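Local structure of L-Ribose isomerase (Acinetobacter, 4Q0S) at residues F113-H118 with N243-D248; H117-K122 with H197-R202; Y137-S142 with K177-V182. The protein isomerises the non-natural aldopentose L-ribose, probably to the corresponding ketose L-ribulose, apparently with the help of a metal ion held inside a cupin barrel. One frame throughout, in Å; residues are numbered along the deposited sequence.

Interaction 1. Residues F113-H118 with N243-D248; sequences FCPPHH and NDFVSD. With CO (cobalt (II) ion), chain B; NCO (cobalt hexammine(III)), chain E; RB0 (D-ribitol), chain C.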
loop_
_atom_site.group_PDB
_atom_site.type_symbol
_atom_site.label_atom_id
_atom_site.label_comp_id
_atom_site.label_asym_id
_atom_site.label_seq_id
_atom_site.Cartn_x
_atom_site.Cartn_y
_atom_site.Cartn_z
ATOM N N PHE A 113 -11.632 3.206 22.590
ATOM C CA PHE A 113 -12.940 2.881 22.023
ATOM C C PHE A 113 -13.683 4.017 21.332
ATOM O O PHE A 113 -13.437 5.193 21.590
ATOM C CB PHE A 113 -13.933 2.435 23.119
ATOM C CG PHE A 113 -13.522 1.239 23.920
ATOM C CD1 PHE A 113 -12.446 1.298 24.799
ATOM C CD2 PHE A 113 -14.274 0.069 23.858
ATOM C CE1 PHE A 113 -12.131 0.208 25.611
ATOM C CE2 PHE A 113 -13.971 -1.021 24.658
ATOM C CZ PHE A 113 -12.899 -0.957 25.538
ATOM N N CYS A 114 -14.612 3.628 20.460
ATOM C CA CYS A 114 -15.558 4.554 19.850
ATOM C C CYS A 114 -16.683 4.069 20.789
ATOM O O CYS A 114 -17.131 2.929 20.690
ATOM C CB CYS A 114 -15.897 4.189 18.411
ATOM S SG CYS A 114 -17.292 5.157 17.742
ATOM N N PRO A 115 -17.125 4.916 21.729
ATOM C CA PRO A 115 -18.168 4.571 22.705
ATOM C C PRO A 115 -19.569 4.145 22.251
ATOM O O PRO A 115 -20.021 4.472 21.153
ATOM C CB PRO A 115 -18.201 5.807 23.600
ATOM C CG PRO A 115 -17.955 6.900 22.627
ATOM C CD PRO A 115 -16.803 6.349 21.800
ATOM N N PRO A 116 -20.270 3.385 23.112
ATOM C CA PRO A 116 -21.623 2.906 22.827
ATOM C C PRO A 116 -22.550 4.031 22.390
ATOM O O PRO A 116 -22.657 5.062 23.061
ATOM C CB PRO A 116 -22.055 2.301 24.156
ATOM C CG PRO A 116 -20.790 1.693 24.654
ATOM C CD PRO A 116 -19.769 2.798 24.372
ATOM N N HIS A 117 -23.224 3.823 21.268
ATOM C CA HIS A 117 -24.162 4.807 20.754
ATOM C C HIS A 117 -24.961 4.172 19.632
ATOM O O HIS A 117 -24.667 3.049 19.203
ATOM C CB HIS A 117 -23.415 6.035 20.218
ATOM C CG HIS A 117 -22.591 5.753 18.999
ATOM N ND1 HIS A 117 -21.428 5.015 19.039
ATOM C CD2 HIS A 117 -22.790 6.070 17.697
ATOM C CE1 HIS A 117 -20.946 4.888 17.813
ATOM N NE2 HIS A 117 -21.755 5.519 16.981
ATOM N N HIS A 118 -25.986 4.875 19.171
ATOM C CA HIS A 118 -26.778 4.379 18.062
ATOM C C HIS A 118 -27.266 5.573 17.272
ATOM O O HIS A 118 -27.275 6.694 17.779
ATOM C CB HIS A 118 -27.959 3.514 18.540
ATOM C CG HIS A 118 -29.132 4.290 19.049
ATOM N ND1 HIS A 118 -29.197 4.791 20.331
ATOM C CD2 HIS A 118 -30.295 4.638 18.450
ATOM C CE1 HIS A 118 -30.350 5.413 20.501
ATOM N NE2 HIS A 118 -31.034 5.335 19.373
ATOM N N ASN A 243 -26.779 11.452 16.711
ATOM C CA ASN A 243 -25.890 10.674 17.563
ATOM C C ASN A 243 -26.542 10.541 18.927
ATOM O O ASN A 243 -26.935 11.536 19.535
ATOM C CB ASN A 243 -24.526 11.351 17.733
ATOM C CG ASN A 243 -23.691 11.315 16.470
ATOM O OD1 ASN A 243 -23.866 10.444 15.619
ATOM N ND2 ASN A 243 -22.759 12.258 16.351
ATOM N N ASP A 244 -26.660 9.310 19.404
ATOM C CA ASP A 244 -27.263 9.059 20.702
ATOM C C ASP A 244 -26.326 8.153 21.486
ATOM O O ASP A 244 -26.391 6.930 21.367
ATOM C CB ASP A 244 -28.621 8.374 20.529
ATOM C CG ASP A 244 -29.476 8.433 21.786
ATOM O OD1 ASP A 244 -28.918 8.377 22.906
ATOM O OD2 ASP A 244 -30.716 8.526 21.649
ATOM N N PHE A 245 -25.442 8.757 22.271
ATOM C CA PHE A 245 -24.493 7.996 23.074
ATOM C C PHE A 245 -25.167 7.505 24.347
ATOM O O PHE A 245 -25.965 8.226 24.949
ATOM C CB PHE A 245 -23.280 8.868 23.409
ATOM C CG PHE A 245 -22.432 9.194 22.215
ATOM C CD1 PHE A 245 -21.379 8.360 21.845
ATOM C CD2 PHE A 245 -22.726 10.294 21.416
ATOM C CE1 PHE A 245 -20.635 8.616 20.693
ATOM C CE2 PHE A 245 -21.988 10.560 20.259
ATOM C CZ PHE A 245 -20.941 9.718 19.898
ATOM N N VAL A 246 -24.854 6.274 24.744
ATOM C CA VAL A 246 -25.428 5.693 25.951
ATOM C C VAL A 246 -25.007 6.502 27.177
ATOM O O VAL A 246 -25.811 6.744 28.080
ATOM C CB VAL A 246 -24.982 4.227 26.131
ATOM C CG1 VAL A 246 -25.580 3.653 27.404
ATOM C CG2 VAL A 246 -25.411 3.404 24.930
ATOM N N SER A 247 -23.744 6.918 27.202
ATOM C CA SER A 247 -23.225 7.713 28.309
ATOM C C SER A 247 -23.385 9.193 27.972
ATOM O O SER A 247 -22.932 9.646 26.921
ATOM C CB SER A 247 -21.749 7.395 28.533
ATOM O OG SER A 247 -21.275 8.032 29.705
ATOM N N ASP A 248 -24.026 9.949 28.860
ATOM C CA ASP A 248 -24.244 11.372 28.613
ATOM C C ASP A 248 -22.951 12.163 28.484
ATOM O O ASP A 248 -22.897 13.166 27.765
ATOM C CB ASP A 248 -25.109 11.987 29.716
ATOM C CG ASP A 248 -26.506 11.401 29.756
ATOM O OD1 ASP A 248 -26.675 10.306 30.335
ATOM O OD2 ASP A 248 -27.429 12.028 29.193
HETATM CO CO CO B . -21.909 5.012 14.733
HETATM CO CO NCO E . -29.143 9.559 26.525
HETATM N N1 NCO E . -30.789 9.637 25.794
HETATM N N2 NCO E . -29.395 11.184 27.263
HETATM N N3 NCO E . -28.891 7.926 25.783
HETATM N N4 NCO E . -28.457 10.343 25.045
HETATM N N5 NCO E . -29.827 8.777 27.999
HETATM N N6 NCO E . -27.493 9.489 27.259
HETATM C C1 RB0 C . -18.639 8.257 15.893
HETATM O O1 RB0 C . -18.521 9.436 16.670
HETATM C C2 RB0 C . -18.896 8.630 14.440
HETATM O O2 RB0 C . -20.226 9.122 14.293
HETATM C C3 RB0 C . -18.653 7.417 13.518
HETATM O O3 RB0 C . -18.674 7.833 12.160
HETATM C C4 RB0 C . -19.667 6.286 13.726
HETATM O O4 RB0 C . -20.840 6.793 14.344
HETATM C C5 RB0 C . -19.058 5.184 14.588
HETATM O O5 RB0 C . -19.936 4.060 14.642
HETATM O O HOH W 1 -21.687 6.448 25.138
#
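His-117 and Phe-245 face one another as a non-hydrogen-bonded antiparallel pair where the short strand 244-245 joins the edge of a cupin-barrel sheet beside strand 113-118. Their CA atoms are 4.0 Å apart, and both side chains point to the barrel interior, where cobalt(II) and ribitol bind. Along His-117, CB comes first: it sits over the face of the Phe-245 ring, a CH-pi contact 3.9 Å from the centroid and 28° off the ring normal. With chi1 at 67°, CG lies between the backbone N and the carbonyl carbon, near Phe-245 CE1, and the imidazole runs beside the phenyl ring, nearly parallel to it but slid so that they hardly overlap. ND1 donates to Pro-115 O (2.6 Å), almost in the imidazole plane, which fixes the ring's rotation and leaves NE2 to bind the cobalt ion at 2.3 Å. CD2 and CE1 flank that nitrogen, CD2 toward ribitol O4 and CE1 toward O5. His-119, His-199 and Glu-124 complete the protein ligands of this metal.

The next pair, His-118 and Asp-244, is hydrogen-bonded in both directions, and its side chains lie alongside each other on the other face of the sheet, ring and carboxylate 28° apart. On the other side of the His-117/Phe-245 pair, Val-246 N donates to Pro-116 O, while a water bridges the same oxygen to Ser-247 N. Pro-116 CB packs on Val-246 CG2 (3.6 Å). On the His-118 and Asp-244 face a cobalt hexammine is bound: its N3 and N4 both donate to Asp-244 OD1, each at 2.9 Å.

Interaction 2. Residues H117-K122 with H197-R202; sequences HHHGRK and HLHAFR. With CO (cobalt (II) ion), chain B; RB0 (D-ribitol), chain C.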
loop_
_atom_site.group_PDB
_atom_site.type_symbol
_atom_site.label_atom_id
_atom_site.label_comp_id
_atom_site.label_asym_id
_atom_site.label_seq_id
_atom_site.Cartn_x
_atom_site.Cartn_y
_atom_site.Cartn_z
ATOM N N HIS A 117 -23.224 3.823 21.268
ATOM C CA HIS A 117 -24.162 4.807 20.754
ATOM C C HIS A 117 -24.961 4.172 19.632
ATOM O O HIS A 117 -24.667 3.049 19.203
ATOM C CB HIS A 117 -23.415 6.035 20.218
ATOM C CG HIS A 117 -22.591 5.753 18.999
ATOM N ND1 HIS A 117 -21.428 5.015 19.039
ATOM C CD2 HIS A 117 -22.790 6.070 17.697
ATOM C CE1 HIS A 117 -20.946 4.888 17.813
ATOM N NE2 HIS A 117 -21.755 5.519 16.981
ATOM N N HIS A 118 -25.986 4.875 19.171
ATOM C CA HIS A 118 -26.778 4.379 18.062
ATOM C C HIS A 118 -27.266 5.573 17.272
ATOM O O HIS A 118 -27.275 6.694 17.779
ATOM C CB HIS A 118 -27.959 3.514 18.540
ATOM C CG HIS A 118 -29.132 4.290 19.049
ATOM N ND1 HIS A 118 -29.197 4.791 20.331
ATOM C CD2 HIS A 118 -30.295 4.638 18.450
ATOM C CE1 HIS A 118 -30.350 5.413 20.501
ATOM N NE2 HIS A 118 -31.034 5.335 19.373
ATOM N N HIS A 119 -27.644 5.335 16.024
ATOM C CA HIS A 119 -28.130 6.396 15.152
ATOM C C HIS A 119 -29.574 6.123 14.747
ATOM O O HIS A 119 -29.936 4.986 14.455
ATOM C CB HIS A 119 -27.265 6.472 13.894
ATOM C CG HIS A 119 -25.800 6.573 14.180
ATOM N ND1 HIS A 119 -25.223 7.707 14.707
ATOM C CD2 HIS A 119 -24.803 5.666 14.053
ATOM C CE1 HIS A 119 -23.933 7.496 14.894
ATOM N NE2 HIS A 119 -23.652 6.265 14.505
ATOM N N GLY A 120 -30.396 7.167 14.724
ATOM C CA GLY A 120 -31.775 6.981 14.327
ATOM C C GLY A 120 -31.875 6.858 12.818
ATOM O O GLY A 120 -32.721 6.121 12.301
ATOM N N ARG A 121 -30.991 7.558 12.105
ATOM C CA ARG A 121 -31.017 7.550 10.642
ATOM C C ARG A 121 -29.816 6.917 9.928
ATOM O O ARG A 121 -29.970 6.314 8.860
ATOM C CB ARG A 121 -31.190 8.988 10.144
ATOM C CG ARG A 121 -32.199 9.792 10.953
ATOM C CD ARG A 121 -32.249 11.237 10.502
ATOM N NE ARG A 121 -33.100 12.060 11.359
ATOM C CZ ARG A 121 -32.872 12.280 12.652
ATOM N NH1 ARG A 121 -31.819 11.738 13.250
ATOM N NH2 ARG A 121 -33.693 13.056 13.347
ATOM N N LYS A 122 -28.624 7.040 10.501
ATOM C CA LYS A 122 -27.433 6.508 9.843
ATOM C C LYS A 122 -27.110 5.022 9.967
ATOM O O LYS A 122 -26.981 4.479 11.066
ATOM C CB LYS A 122 -26.192 7.299 10.267
ATOM C CG LYS A 122 -24.908 6.827 9.564
ATOM C CD LYS A 122 -23.712 7.701 9.909
ATOM C CE LYS A 122 -23.323 7.564 11.374
ATOM N NZ LYS A 122 -22.225 8.503 11.729
ATOM N N HIS A 197 -29.246 0.619 15.828
ATOM C CA HIS A 197 -28.570 -0.438 16.569
ATOM C C HIS A 197 -27.447 0.123 17.412
ATOM O O HIS A 197 -26.613 0.878 16.917
ATOM C CB HIS A 197 -27.995 -1.481 15.612
ATOM C CG HIS A 197 -29.012 -2.448 15.107
ATOM N ND1 HIS A 197 -29.303 -3.625 15.763
ATOM C CD2 HIS A 197 -29.850 -2.387 14.047
ATOM C CE1 HIS A 197 -30.280 -4.247 15.128
ATOM N NE2 HIS A 197 -30.631 -3.516 14.085
ATOM N N LEU A 198 -27.431 -0.245 18.688
ATOM C CA LEU A 198 -26.376 0.193 19.588
ATOM C C LEU A 198 -25.075 -0.460 19.147
ATOM O O LEU A 198 -25.038 -1.651 18.834
ATOM C CB LEU A 198 -26.671 -0.234 21.023
ATOM C CG LEU A 198 -27.768 0.501 21.791
ATOM C CD1 LEU A 198 -28.112 -0.296 23.043
ATOM C CD2 LEU A 198 -27.294 1.908 22.150
ATOM N N HIS A 199 -24.002 0.318 19.115
ATOM C CA HIS A 199 -22.715 -0.230 18.731
ATOM C C HIS A 199 -21.557 0.565 19.305
ATOM O O HIS A 199 -21.697 1.731 19.676
ATOM C CB HIS A 199 -22.591 -0.323 17.204
ATOM C CG HIS A 199 -22.757 0.984 16.494
ATOM N ND1 HIS A 199 -23.982 1.596 16.334
ATOM C CD2 HIS A 199 -21.848 1.806 15.919
ATOM C CE1 HIS A 199 -23.819 2.742 15.694
ATOM N NE2 HIS A 199 -22.533 2.893 15.431
ATOM N N ALA A 200 -20.420 -0.112 19.398
ATOM C CA ALA A 200 -19.185 0.450 19.907
ATOM C C ALA A 200 -18.084 -0.455 19.370
ATOM O O ALA A 200 -18.349 -1.574 18.930
ATOM C CB ALA A 200 -19.182 0.430 21.439
ATOM N N PHE A 201 -16.851 0.031 19.383
ATOM C CA PHE A 201 -15.749 -0.780 18.909
ATOM C C PHE A 201 -14.430 -0.275 19.455
ATOM O O PHE A 201 -14.306 0.890 19.825
ATOM C CB PHE A 201 -15.736 -0.826 17.375
ATOM C CG PHE A 201 -15.649 0.524 16.710
ATOM C CD1 PHE A 201 -14.422 1.165 16.554
ATOM C CD2 PHE A 201 -16.795 1.135 16.199
ATOM C CE1 PHE A 201 -14.338 2.400 15.893
ATOM C CE2 PHE A 201 -16.722 2.367 15.538
ATOM C CZ PHE A 201 -15.489 2.998 15.383
ATOM N N ARG A 202 -13.451 -1.167 19.523
ATOM C CA ARG A 202 -12.140 -0.804 20.029
ATOM C C ARG A 202 -11.056 -1.527 19.251
ATOM O O ARG A 202 -11.321 -2.466 18.498
ATOM C CB ARG A 202 -11.988 -1.212 21.500
ATOM C CG ARG A 202 -11.767 -2.716 21.677
ATOM C CD ARG A 202 -11.265 -3.090 23.076
ATOM N NE ARG A 202 -10.881 -4.501 23.141
ATOM C CZ ARG A 202 -10.333 -5.085 24.202
ATOM N NH1 ARG A 202 -10.098 -4.384 25.306
ATOM N NH2 ARG A 202 -10.004 -6.372 24.155
HETATM CO CO CO B . -21.909 5.012 14.733
HETATM C C1 RB0 C . -18.639 8.257 15.893
HETATM O O1 RB0 C . -18.521 9.436 16.670
HETATM C C2 RB0 C . -18.896 8.630 14.440
HETATM O O2 RB0 C . -20.226 9.122 14.293
HETATM C C3 RB0 C . -18.653 7.417 13.518
HETATM O O3 RB0 C . -18.674 7.833 12.160
HETATM C C4 RB0 C . -19.667 6.286 13.726
HETATM O O4 RB0 C . -20.840 6.793 14.344
HETATM C C5 RB0 C . -19.058 5.184 14.588
HETATM O O5 RB0 C . -19.936 4.060 14.642
HETATM O O HOH W 2 -27.192 2.774 14.950
#
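The imidazoles of His-117, His-119 and His-199 gather round one cobalt(II) ion in the metal site of the cupin barrel. Over one face of the His-117 ring comes His-199 CE1, and His-119 CE1 lies at its edge together with ribitol O4 and O5. The His-199 ring has His-117 ND1 above one face, offset toward the rim, and meets His-119 CD2 and ribitol O5 at its edge. One face of His-119 is covered by Lys-122 CE, 3.4 Å above the ring centre. The rings of His-117 and His-199 are inclined at 55°, their centroids 4.2 Å apart.

What brings the NE2 atoms of His-117 and His-199 to 3.1 Å is their shared metal, which His-199 NE2 binds at 2.3 Å and His-119 NE2 at 2.2 Å. Glu-124 is the fourth protein ligand, and ribitol O4 and O5 raise the count to six, consistent with a substrate-like polyol chelating a metal that probably serves catalysis. Second-shell bonds orient the rings: His-199 ND1 donates to His-197 O (2.8 Å, 165°), which lies in the imidazole plane, and His-119 ND1 to Asp-242 O.

Strands 113-118 and 199-202 run antiparallel here, with His-117 and His-199 exchanging two backbone hydrogen bonds. Past that pair a water spans the chains, taking a bond from His-119 N and giving one to His-197 O. Lys-122, bent at chi3 (67°), reaches ribitol through NZ, with weak bonds to O4 and, at 3.3 Å, to O2.

Interaction 3. Residues Y137-S142 with K177-V182; sequences YSPTPS and KLTSYV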
loop_
_atom_site.group_PDB
_atom_site.type_symbol
_atom_site.label_atom_id
_atom_site.label_comp_id
_atom_site.label_asym_id
_atom_site.label_seq_id
_atom_site.Cartn_x
_atom_site.Cartn_y
_atom_site.Cartn_z
ATOM N N TYR A 137 -22.111 -4.845 19.908
ATOM C CA TYR A 137 -23.374 -4.283 19.471
ATOM C C TYR A 137 -24.600 -5.050 19.946
ATOM O O TYR A 137 -24.505 -6.174 20.437
ATOM C CB TYR A 137 -23.410 -4.206 17.944
ATOM C CG TYR A 137 -23.429 -5.564 17.274
ATOM C CD1 TYR A 137 -22.275 -6.335 17.188
ATOM C CD2 TYR A 137 -24.610 -6.079 16.731
ATOM C CE1 TYR A 137 -22.284 -7.584 16.573
ATOM C CE2 TYR A 137 -24.633 -7.332 16.118
ATOM C CZ TYR A 137 -23.467 -8.077 16.040
ATOM O OH TYR A 137 -23.465 -9.301 15.416
ATOM N N SER A 138 -25.755 -4.411 19.781
ATOM C CA SER A 138 -27.037 -4.998 20.145
ATOM C C SER A 138 -27.650 -5.497 18.843
ATOM O O SER A 138 -27.869 -4.721 17.917
ATOM C CB SER A 138 -27.952 -3.947 20.773
ATOM O OG SER A 138 -29.223 -4.508 21.071
ATOM N N PRO A 139 -27.928 -6.805 18.759
ATOM C CA PRO A 139 -28.516 -7.415 17.564
ATOM C C PRO A 139 -29.954 -6.967 17.277
ATOM O O PRO A 139 -30.475 -7.197 16.180
ATOM C CB PRO A 139 -28.398 -8.908 17.850
ATOM C CG PRO A 139 -28.549 -8.965 19.329
ATOM C CD PRO A 139 -27.698 -7.816 19.805
ATOM N N THR A 140 -30.597 -6.334 18.256
ATOM C CA THR A 140 -31.955 -5.836 18.052
ATOM C C THR A 140 -31.919 -4.319 18.001
ATOM O O THR A 140 -31.153 -3.681 18.720
ATOM C CB THR A 140 -32.934 -6.268 19.178
ATOM O OG1 THR A 140 -32.349 -6.012 20.456
ATOM C CG2 THR A 140 -33.270 -7.732 19.058
ATOM N N PRO A 141 -32.745 -3.719 17.134
ATOM C CA PRO A 141 -32.764 -2.260 17.033
ATOM C C PRO A 141 -33.484 -1.656 18.225
ATOM O O PRO A 141 -34.137 -2.367 18.987
ATOM C CB PRO A 141 -33.514 -2.021 15.728
ATOM C CG PRO A 141 -34.503 -3.142 15.724
ATOM C CD PRO A 141 -33.656 -4.326 16.148
ATOM N N SER A 142 -33.349 -0.347 18.389
ATOM C CA SER A 142 -34.023 0.348 19.471
ATOM C C SER A 142 -35.421 0.660 18.944
ATOM O O SER A 142 -35.568 1.203 17.847
ATOM C CB SER A 142 -33.296 1.647 19.801
ATOM O OG SER A 142 -33.364 2.539 18.704
ATOM N N LYS A 177 -25.776 -3.471 27.237
ATOM C CA LYS A 177 -26.660 -3.965 26.183
ATOM C C LYS A 177 -25.991 -4.385 24.874
ATOM O O LYS A 177 -26.640 -4.981 24.009
ATOM C CB LYS A 177 -27.733 -2.915 25.871
ATOM C CG LYS A 177 -28.810 -2.770 26.932
ATOM C CD LYS A 177 -29.797 -1.683 26.535
ATOM C CE LYS A 177 -31.107 -1.790 27.302
ATOM N NZ LYS A 177 -30.942 -1.631 28.769
ATOM N N LEU A 178 -24.711 -4.068 24.712
ATOM C CA LEU A 178 -24.000 -4.431 23.486
ATOM C C LEU A 178 -23.369 -5.800 23.680
ATOM O O LEU A 178 -22.144 -5.949 23.662
ATOM C CB LEU A 178 -22.928 -3.380 23.161
ATOM C CG LEU A 178 -23.480 -2.006 22.764
ATOM C CD1 LEU A 178 -24.250 -1.386 23.930
ATOM C CD2 LEU A 178 -22.328 -1.097 22.338
ATOM N N THR A 179 -24.232 -6.800 23.835
ATOM C CA THR A 179 -23.824 -8.174 24.091
ATOM C C THR A 179 -23.264 -8.960 22.905
ATOM O O THR A 179 -22.510 -9.915 23.102
ATOM C CB THR A 179 -25.005 -8.952 24.707
ATOM O OG1 THR A 179 -26.085 -9.004 23.767
ATOM C CG2 THR A 179 -25.498 -8.239 25.956
ATOM N N SER A 180 -23.630 -8.577 21.685
ATOM C CA SER A 180 -23.113 -9.267 20.507
ATOM C C SER A 180 -21.712 -8.754 20.202
ATOM O O SER A 180 -21.414 -7.575 20.395
ATOM C CB SER A 180 -24.029 -9.053 19.300
ATOM O OG SER A 180 -25.177 -9.882 19.390
ATOM N N TYR A 181 -20.857 -9.643 19.717
ATOM C CA TYR A 181 -19.472 -9.290 19.436
ATOM C C TYR A 181 -18.958 -9.934 18.160
ATOM O O TYR A 181 -19.358 -11.039 17.800
ATOM C CB TYR A 181 -18.600 -9.731 20.614
ATOM C CG TYR A 181 -17.117 -9.823 20.330
ATOM C CD1 TYR A 181 -16.264 -8.748 20.586
ATOM C CD2 TYR A 181 -16.557 -11.004 19.836
ATOM C CE1 TYR A 181 -14.885 -8.851 20.367
ATOM C CE2 TYR A 181 -15.188 -11.115 19.610
ATOM C CZ TYR A 181 -14.358 -10.040 19.879
ATOM O OH TYR A 181 -13.003 -10.164 19.678
ATOM N N VAL A 182 -18.057 -9.233 17.486
ATOM C CA VAL A 182 -17.449 -9.737 16.269
ATOM C C VAL A 182 -16.095 -9.057 16.113
ATOM O O VAL A 182 -15.939 -7.881 16.446
ATOM C CB VAL A 182 -18.339 -9.455 15.020
ATOM C CG1 VAL A 182 -18.462 -7.958 14.771
ATOM C CG2 VAL A 182 -17.765 -10.149 13.815
#
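Two torsions shape the contact between Tyr-137 and Ser-180. At the tyrosine, chi1 of 67° folds the phenol back over the partner strand and puts its ring under Ser-180 CB; at the serine, chi1 of -78° points OG at Pro-139. Ser-180 CB stands over the centre of the phenol ring, a CH-pi contact 3.5 Å from the centroid and only 14° off the normal. OG lies alongside the ring of Pro-139, 3.3 Å from CD, and is hydrogen-bonded to Val-157 O; the phenol OH bonds Pro-156 O.

Backbone bonds confirm an antiparallel hydrogen-bonded pair. Tyr-137 N donates to Ser-180 O (2.9 Å), and Ser-180 N returns a bond to Tyr-137 O at 2.8 Å. Just before this pair, an inverse gamma turn centred on Leu-178 leads the chain into the strand, and Leu-178 CB packs 3.7 Å from Tyr-137 N.

The pair joins the end of strand 132-137 to the start of strand 180-185, outermost in its sheet within this chain. On the inner side strand 199-202 follows, where His-199 touches Tyr-137 and Ala-200 touches Leu-178.

How the interactions relate
From the N terminus, strand 113-118 enters first and takes part in two contacts: its end, with 119-122, meets 197-202 in interaction 2, and its whole length lies in the segment that meets 243-248 in interaction 1. Interaction 3 closes the shortest loop, 137-142 to 177-182, with 34 intervening residues, and falls within the spans of both others. Interaction 2 closes after 74 residues and interaction 1 last, after 124, so the closures nest without crossing. Across one five-stranded sheet they tie 180-185 to 132-137, 199-202 to 113-118, and 113-118 to 244-245. Ser-138, bonded to His-197 and Leu-198, is one link between interactions 2 and 3, where strands 132-137 and 199-202 are neighbours.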